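Local coordinates for putative enoyl-CoA hydratase (Streptomyces avermitilis, PDB 3GKB), which is a putative enoyl-CoA hydratase of the crotonase family, so it probably acts on acyl-CoA thioesters, although its own reaction is not established, at residues B[268-271]-B[272-276]; B[142-146]-B[147-151]. All blocks are in the same frame, centred on the assembly; numbering follows the deposited sequence.

Overall arrangement
Both contacts are local, each formed within one continuous run of chain, and their centres lie about 12 Å apart on the same side of the chain's centre. Contact 2 is buried, in the loop between strand 139-141 and helix 155-163. Contact 1, partly buried, starts helix 270-280, the last helix of the chain, its centre about 19 Å from that of the chain. The two meet directly: Leu270 packs on Ile143, and Met274 and Arg275 lie against Leu146. Their chemistry differs with their place: contact 1 caps the start of a helix with an exposed aspartate, whereas contact 2 ends a short 3-10 segment with a glycine and folds a proline over a glutamate and a glutamine.

Contact 1: residues B[268-271]-B[272-276]; sequences RDLE and GLMRS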
loop_
_atom_site.group_PDB
_atom_site.type_symbol
_atom_site.label_atom_id
_atom_site.label_comp_id
_atom_site.label_asym_id
_atom_site.label_seq_id
_atom_site.Cartn_x
_atom_site.Cartn_y
_atom_site.Cartn_z
ATOM N N ARG B 268 -15.911 -10.205 -23.991
ATOM C CA ARG B 268 -15.935 -11.090 -22.840
ATOM C C ARG B 268 -14.501 -11.515 -22.433
ATOM O O ARG B 268 -14.128 -11.412 -21.262
ATOM C CB ARG B 268 -16.809 -12.321 -23.105
ATOM C CG ARG B 268 -16.912 -13.279 -21.886
ATOM C CD ARG B 268 -18.128 -14.231 -22.002
ATOM N NE ARG B 268 -19.345 -13.461 -22.265
ATOM C CZ ARG B 268 -20.161 -13.617 -23.309
ATOM N NH1 ARG B 268 -19.975 -14.571 -24.221
ATOM N NH2 ARG B 268 -21.213 -12.819 -23.430
ATOM N N ASP B 269 -13.712 -11.942 -23.427
ATOM C CA ASP B 269 -12.294 -12.235 -23.244
ATOM C C ASP B 269 -11.495 -11.348 -24.185
ATOM O O ASP B 269 -10.797 -11.828 -25.087
ATOM C CB ASP B 269 -11.998 -13.739 -23.516
ATOM C CG ASP B 269 -10.512 -14.130 -23.296
ATOM O OD1 ASP B 269 -9.724 -13.364 -22.665
ATOM O OD2 ASP B 269 -10.135 -15.243 -23.759
ATOM N N LEU B 270 -11.581 -10.039 -23.967
ATOM C CA LEU B 270 -10.875 -9.100 -24.835
ATOM C C LEU B 270 -9.365 -9.355 -24.844
ATOM O O LEU B 270 -8.697 -9.108 -25.866
ATOM C CB LEU B 270 -11.208 -7.640 -24.464
ATOM C CG LEU B 270 -10.707 -6.529 -25.377
ATOM C CD1 LEU B 270 -11.294 -6.686 -26.810
ATOM C CD2 LEU B 270 -11.038 -5.154 -24.787
ATOM N N GLU B 271 -8.811 -9.823 -23.717
ATOM C CA GLU B 271 -7.363 -10.050 -23.607
ATOM C C GLU B 271 -6.976 -11.110 -24.599
ATOM O O GLU B 271 -6.069 -10.904 -25.417
ATOM C CB GLU B 271 -6.952 -10.469 -22.186
ATOM C CG GLU B 271 -7.139 -9.384 -21.135
ATOM C CD GLU B 271 -8.596 -9.158 -20.659
ATOM O OE1 GLU B 271 -9.478 -10.025 -20.901
ATOM O OE2 GLU B 271 -8.859 -8.089 -20.027
ATOM N N GLY B 272 -7.701 -12.226 -24.568
ATOM C CA GLY B 272 -7.503 -13.313 -25.544
ATOM C C GLY B 272 -7.678 -12.877 -27.004
ATOM O O GLY B 272 -6.872 -13.217 -27.879
ATOM N N LEU B 273 -8.727 -12.112 -27.272
ATOM C CA LEU B 273 -8.983 -11.615 -28.613
ATOM C C LEU B 273 -7.825 -10.764 -29.117
ATOM O O LEU B 273 -7.329 -10.952 -30.240
ATOM C CB LEU B 273 -10.299 -10.831 -28.635
ATOM C CG LEU B 273 -10.723 -10.226 -29.971
ATOM C CD1 LEU B 273 -10.674 -11.301 -31.066
ATOM C CD2 LEU B 273 -12.117 -9.672 -29.861
ATOM N N MET B 274 -7.359 -9.830 -28.279
ATOM C CA MET B 274 -6.270 -8.950 -28.712
ATOM C C MET B 274 -4.934 -9.689 -28.865
ATOM O O MET B 274 -4.147 -9.370 -29.759
ATOM C CB MET B 274 -6.126 -7.715 -27.793
ATOM C CG MET B 274 -7.345 -6.752 -27.839
ATOM S SD MET B 274 -7.866 -6.157 -29.488
ATOM C CE MET B 274 -6.321 -5.546 -30.197
ATOM N N ARG B 275 -4.674 -10.709 -28.053
ATOM C CA ARG B 275 -3.429 -11.460 -28.270
ATOM C C ARG B 275 -3.452 -12.248 -29.562
ATOM O O ARG B 275 -2.426 -12.320 -30.244
ATOM C CB ARG B 275 -3.100 -12.342 -27.087
ATOM C CG ARG B 275 -2.783 -11.510 -25.851
ATOM C CD ARG B 275 -2.164 -12.356 -24.781
ATOM N NE ARG B 275 -1.631 -11.491 -23.730
ATOM C CZ ARG B 275 -2.217 -11.272 -22.566
ATOM N NH1 ARG B 275 -3.339 -11.883 -22.254
ATOM N NH2 ARG B 275 -1.669 -10.450 -21.702
ATOM N N SER B 276 -4.609 -12.800 -29.912
ATOM C CA SER B 276 -4.715 -13.515 -31.189
ATOM C C SER B 276 -4.647 -12.564 -32.392
ATOM O O SER B 276 -4.070 -12.923 -33.426
ATOM C CB SER B 276 -5.942 -14.382 -31.230
ATOM O OG SER B 276 -7.094 -13.600 -31.301
#
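The carboxylate of Asp269 meets Gly272 over one face: Gly272 N bonds to Asp269 OD1 at 3.0 Å from well above the plane, 62° out of it. The guanidinium of Arg275 has Glu271 CB lying obliquely to it, with Arg275 NH1 3.9 Å from that carbon. With CG of Asp269 trans to its own backbone N (chi1 -178°), the acid swings forward over the first turn to reach Gly272. This is the N-cap of helix 270-280, the last helix in the C-terminal helical part of a crotonase-type subunit. The carboxylate at this amino end would be expected to offset part of the helix dipole. Regular helical bonds follow: Leu273 N to Asp269 O at 3.0 Å, Met274 N to Leu270 O at 2.9 Å and Arg275 N to Glu271 O at 3.0 Å. On the apolar side Leu270 and Met274 run side by side in the same direction, Leu270 CD1 lying 4.1 Å from Met274 CG; Leu270 CD1 also sits 4.3 Å from Leu273 CD2. Beyond CG, Met274 folds back on itself through two bends, at chi2 and chi3. Glu271 bends at chi2 (77°) and takes its carboxylate out of the contact to a salt bridge with Arg118. Arg275 instead is extended from CG to NE, its CG close to Glu271 O, and its NH2 makes a weak hydrogen bond to Thr174 O; Arg275 also packs on Asn208 of the second subunit.

Contact 2: residues B[142-146]-B[147-151]; sequences QIEAL and MGIIP
Glu144 and Pro151 cross with their side chains in contact, Glu144 OE2 lying 3.6 Å from Pro151 CB, while Glu144 CB sits over the Ile150-Pro151 peptide. The same proline ring meets the amide of Gln142, with Gln142 NE2 3.7 Å from Pro151 CG. Elsewhere the apolar touches are few: Ile143 CG2 meets Met147 CE at 4.0 Å, at the tip of an outstretched methionine chain, and Ile149 CG1 lies against Glu144 CB. One polar side-chain bond supports the arrangement, Gln142 NE2 to Glu144 OE1 at 2.9 Å, on the syn side of the carboxylate and within the amide plane. With Pro151 against the carboxylate, it would help to set how the acid is turned beside Glu123 of helix 120-127. Among backbone atoms Glu144 O is gripped twice, from opposite faces of its carbonyl plane, by Met147 N at 2.8 Å and Ile149 N at 3.2 Å. Gly148 N bonds to Ala145 O at 3.2 Å, and Ala145 CA-H points to Ile149 O. The bonds from Ile149 to Glu144 and from Gly148 to Ala145, with Gly148 at positive phi (79°), form a Schellman motif that ends the 3-10 segment. The loop has the Gln-x-Glu and Gly-x-x-Pro pattern of the crotonase family, whose hydratases carry an active-site glutamate at this position; a similar role for Glu144 is inferred.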
loop_
_atom_site.group_PDB
_atom_site.type_symbol
_atom_site.label_atom_id
_atom_site.label_comp_id
_atom_site.label_asym_id
_atom_site.label_seq_id
_atom_site.Cartn_x
_atom_site.Cartn_y
_atom_site.Cartn_z
ATOM N N GLN B 142 -6.239 -3.331 -17.449
ATOM C CA GLN B 142 -5.723 -2.261 -18.315
ATOM C C GLN B 142 -5.360 -2.931 -19.642
ATOM O O GLN B 142 -4.304 -3.516 -19.777
ATOM C CB GLN B 142 -4.520 -1.530 -17.699
ATOM C CG GLN B 142 -4.819 -0.761 -16.388
ATOM C CD GLN B 142 -5.798 0.443 -16.506
ATOM O OE1 GLN B 142 -6.271 0.944 -15.467
ATOM N NE2 GLN B 142 -6.096 0.919 -17.751
ATOM N N ILE B 143 -6.269 -2.868 -20.606
ATOM C CA ILE B 143 -6.114 -3.564 -21.885
ATOM C C ILE B 143 -5.133 -2.886 -22.852
ATOM O O ILE B 143 -4.750 -3.478 -23.875
ATOM C CB ILE B 143 -7.504 -3.684 -22.566
ATOM C CG1 ILE B 143 -7.507 -4.707 -23.708
ATOM C CG2 ILE B 143 -7.955 -2.327 -23.117
ATOM C CD1 ILE B 143 -7.494 -6.148 -23.267
ATOM N N GLU B 144 -4.765 -1.644 -22.532
ATOM C CA GLU B 144 -4.024 -0.765 -23.425
ATOM C C GLU B 144 -2.787 -1.383 -24.062
ATOM O O GLU B 144 -2.620 -1.292 -25.284
ATOM C CB GLU B 144 -3.658 0.528 -22.699
ATOM C CG GLU B 144 -4.881 1.442 -22.471
ATOM C CD GLU B 144 -5.552 1.262 -21.088
ATOM O OE1 GLU B 144 -5.511 0.155 -20.513
ATOM O OE2 GLU B 144 -6.153 2.245 -20.594
ATOM N N ALA B 145 -1.945 -2.023 -23.253
ATOM C CA ALA B 145 -0.706 -2.619 -23.742
ATOM C C ALA B 145 -0.946 -3.582 -24.898
ATOM O O ALA B 145 -0.126 -3.671 -25.814
ATOM C CB ALA B 145 0.081 -3.319 -22.582
ATOM N N LEU B 146 -2.081 -4.288 -24.865
ATOM C CA LEU B 146 -2.446 -5.233 -25.937
ATOM C C LEU B 146 -2.941 -4.556 -27.236
ATOM O O LEU B 146 -3.015 -5.208 -28.298
ATOM C CB LEU B 146 -3.478 -6.251 -25.441
ATOM C CG LEU B 146 -3.031 -7.100 -24.250
ATOM C CD1 LEU B 146 -4.097 -8.112 -23.862
ATOM C CD2 LEU B 146 -1.693 -7.775 -24.466
ATOM N N MET B 147 -3.225 -3.262 -27.144
ATOM C CA MET B 147 -3.573 -2.425 -28.296
ATOM C C MET B 147 -2.359 -1.615 -28.771
ATOM O O MET B 147 -2.472 -0.756 -29.630
ATOM C CB MET B 147 -4.789 -1.568 -27.943
ATOM C CG MET B 147 -6.117 -2.381 -27.640
ATOM S SD MET B 147 -7.484 -1.170 -27.327
ATOM C CE MET B 147 -8.824 -2.369 -27.025
ATOM N N GLY B 148 -1.179 -1.918 -28.211
ATOM C CA GLY B 148 0.071 -1.290 -28.601
ATOM C C GLY B 148 0.295 0.081 -28.017
ATOM O O GLY B 148 1.127 0.840 -28.514
ATOM N N ILE B 149 -0.444 0.390 -26.946
ATOM C CA ILE B 149 -0.346 1.681 -26.268
ATOM C C ILE B 149 -0.171 1.441 -24.765
ATOM O O ILE B 149 0.195 0.325 -24.346
ATOM C CB ILE B 149 -1.534 2.613 -26.652
ATOM C CG1 ILE B 149 -2.886 2.039 -26.195
ATOM C CG2 ILE B 149 -1.556 2.824 -28.188
ATOM C CD1 ILE B 149 -4.064 3.047 -26.265
ATOM N N ILE B 150 -0.286 2.490 -23.964
ATOM C CA ILE B 150 -0.353 2.351 -22.519
ATOM C C ILE B 150 -1.591 3.129 -22.053
ATOM O O ILE B 150 -2.196 3.846 -22.839
ATOM C CB ILE B 150 0.949 2.844 -21.801
ATOM C CG1 ILE B 150 1.303 4.317 -22.157
ATOM C CG2 ILE B 150 2.135 1.942 -22.139
ATOM C CD1 ILE B 150 1.991 5.057 -21.048
ATOM N N PRO B 151 -1.977 2.984 -20.785
ATOM C CA PRO B 151 -3.074 3.840 -20.332
ATOM C C PRO B 151 -2.727 5.313 -20.467
ATOM O O PRO B 151 -1.649 5.726 -20.085
ATOM C CB PRO B 151 -3.247 3.430 -18.869
ATOM C CG PRO B 151 -2.697 2.058 -18.791
ATOM C CD PRO B 151 -1.594 1.986 -19.775
#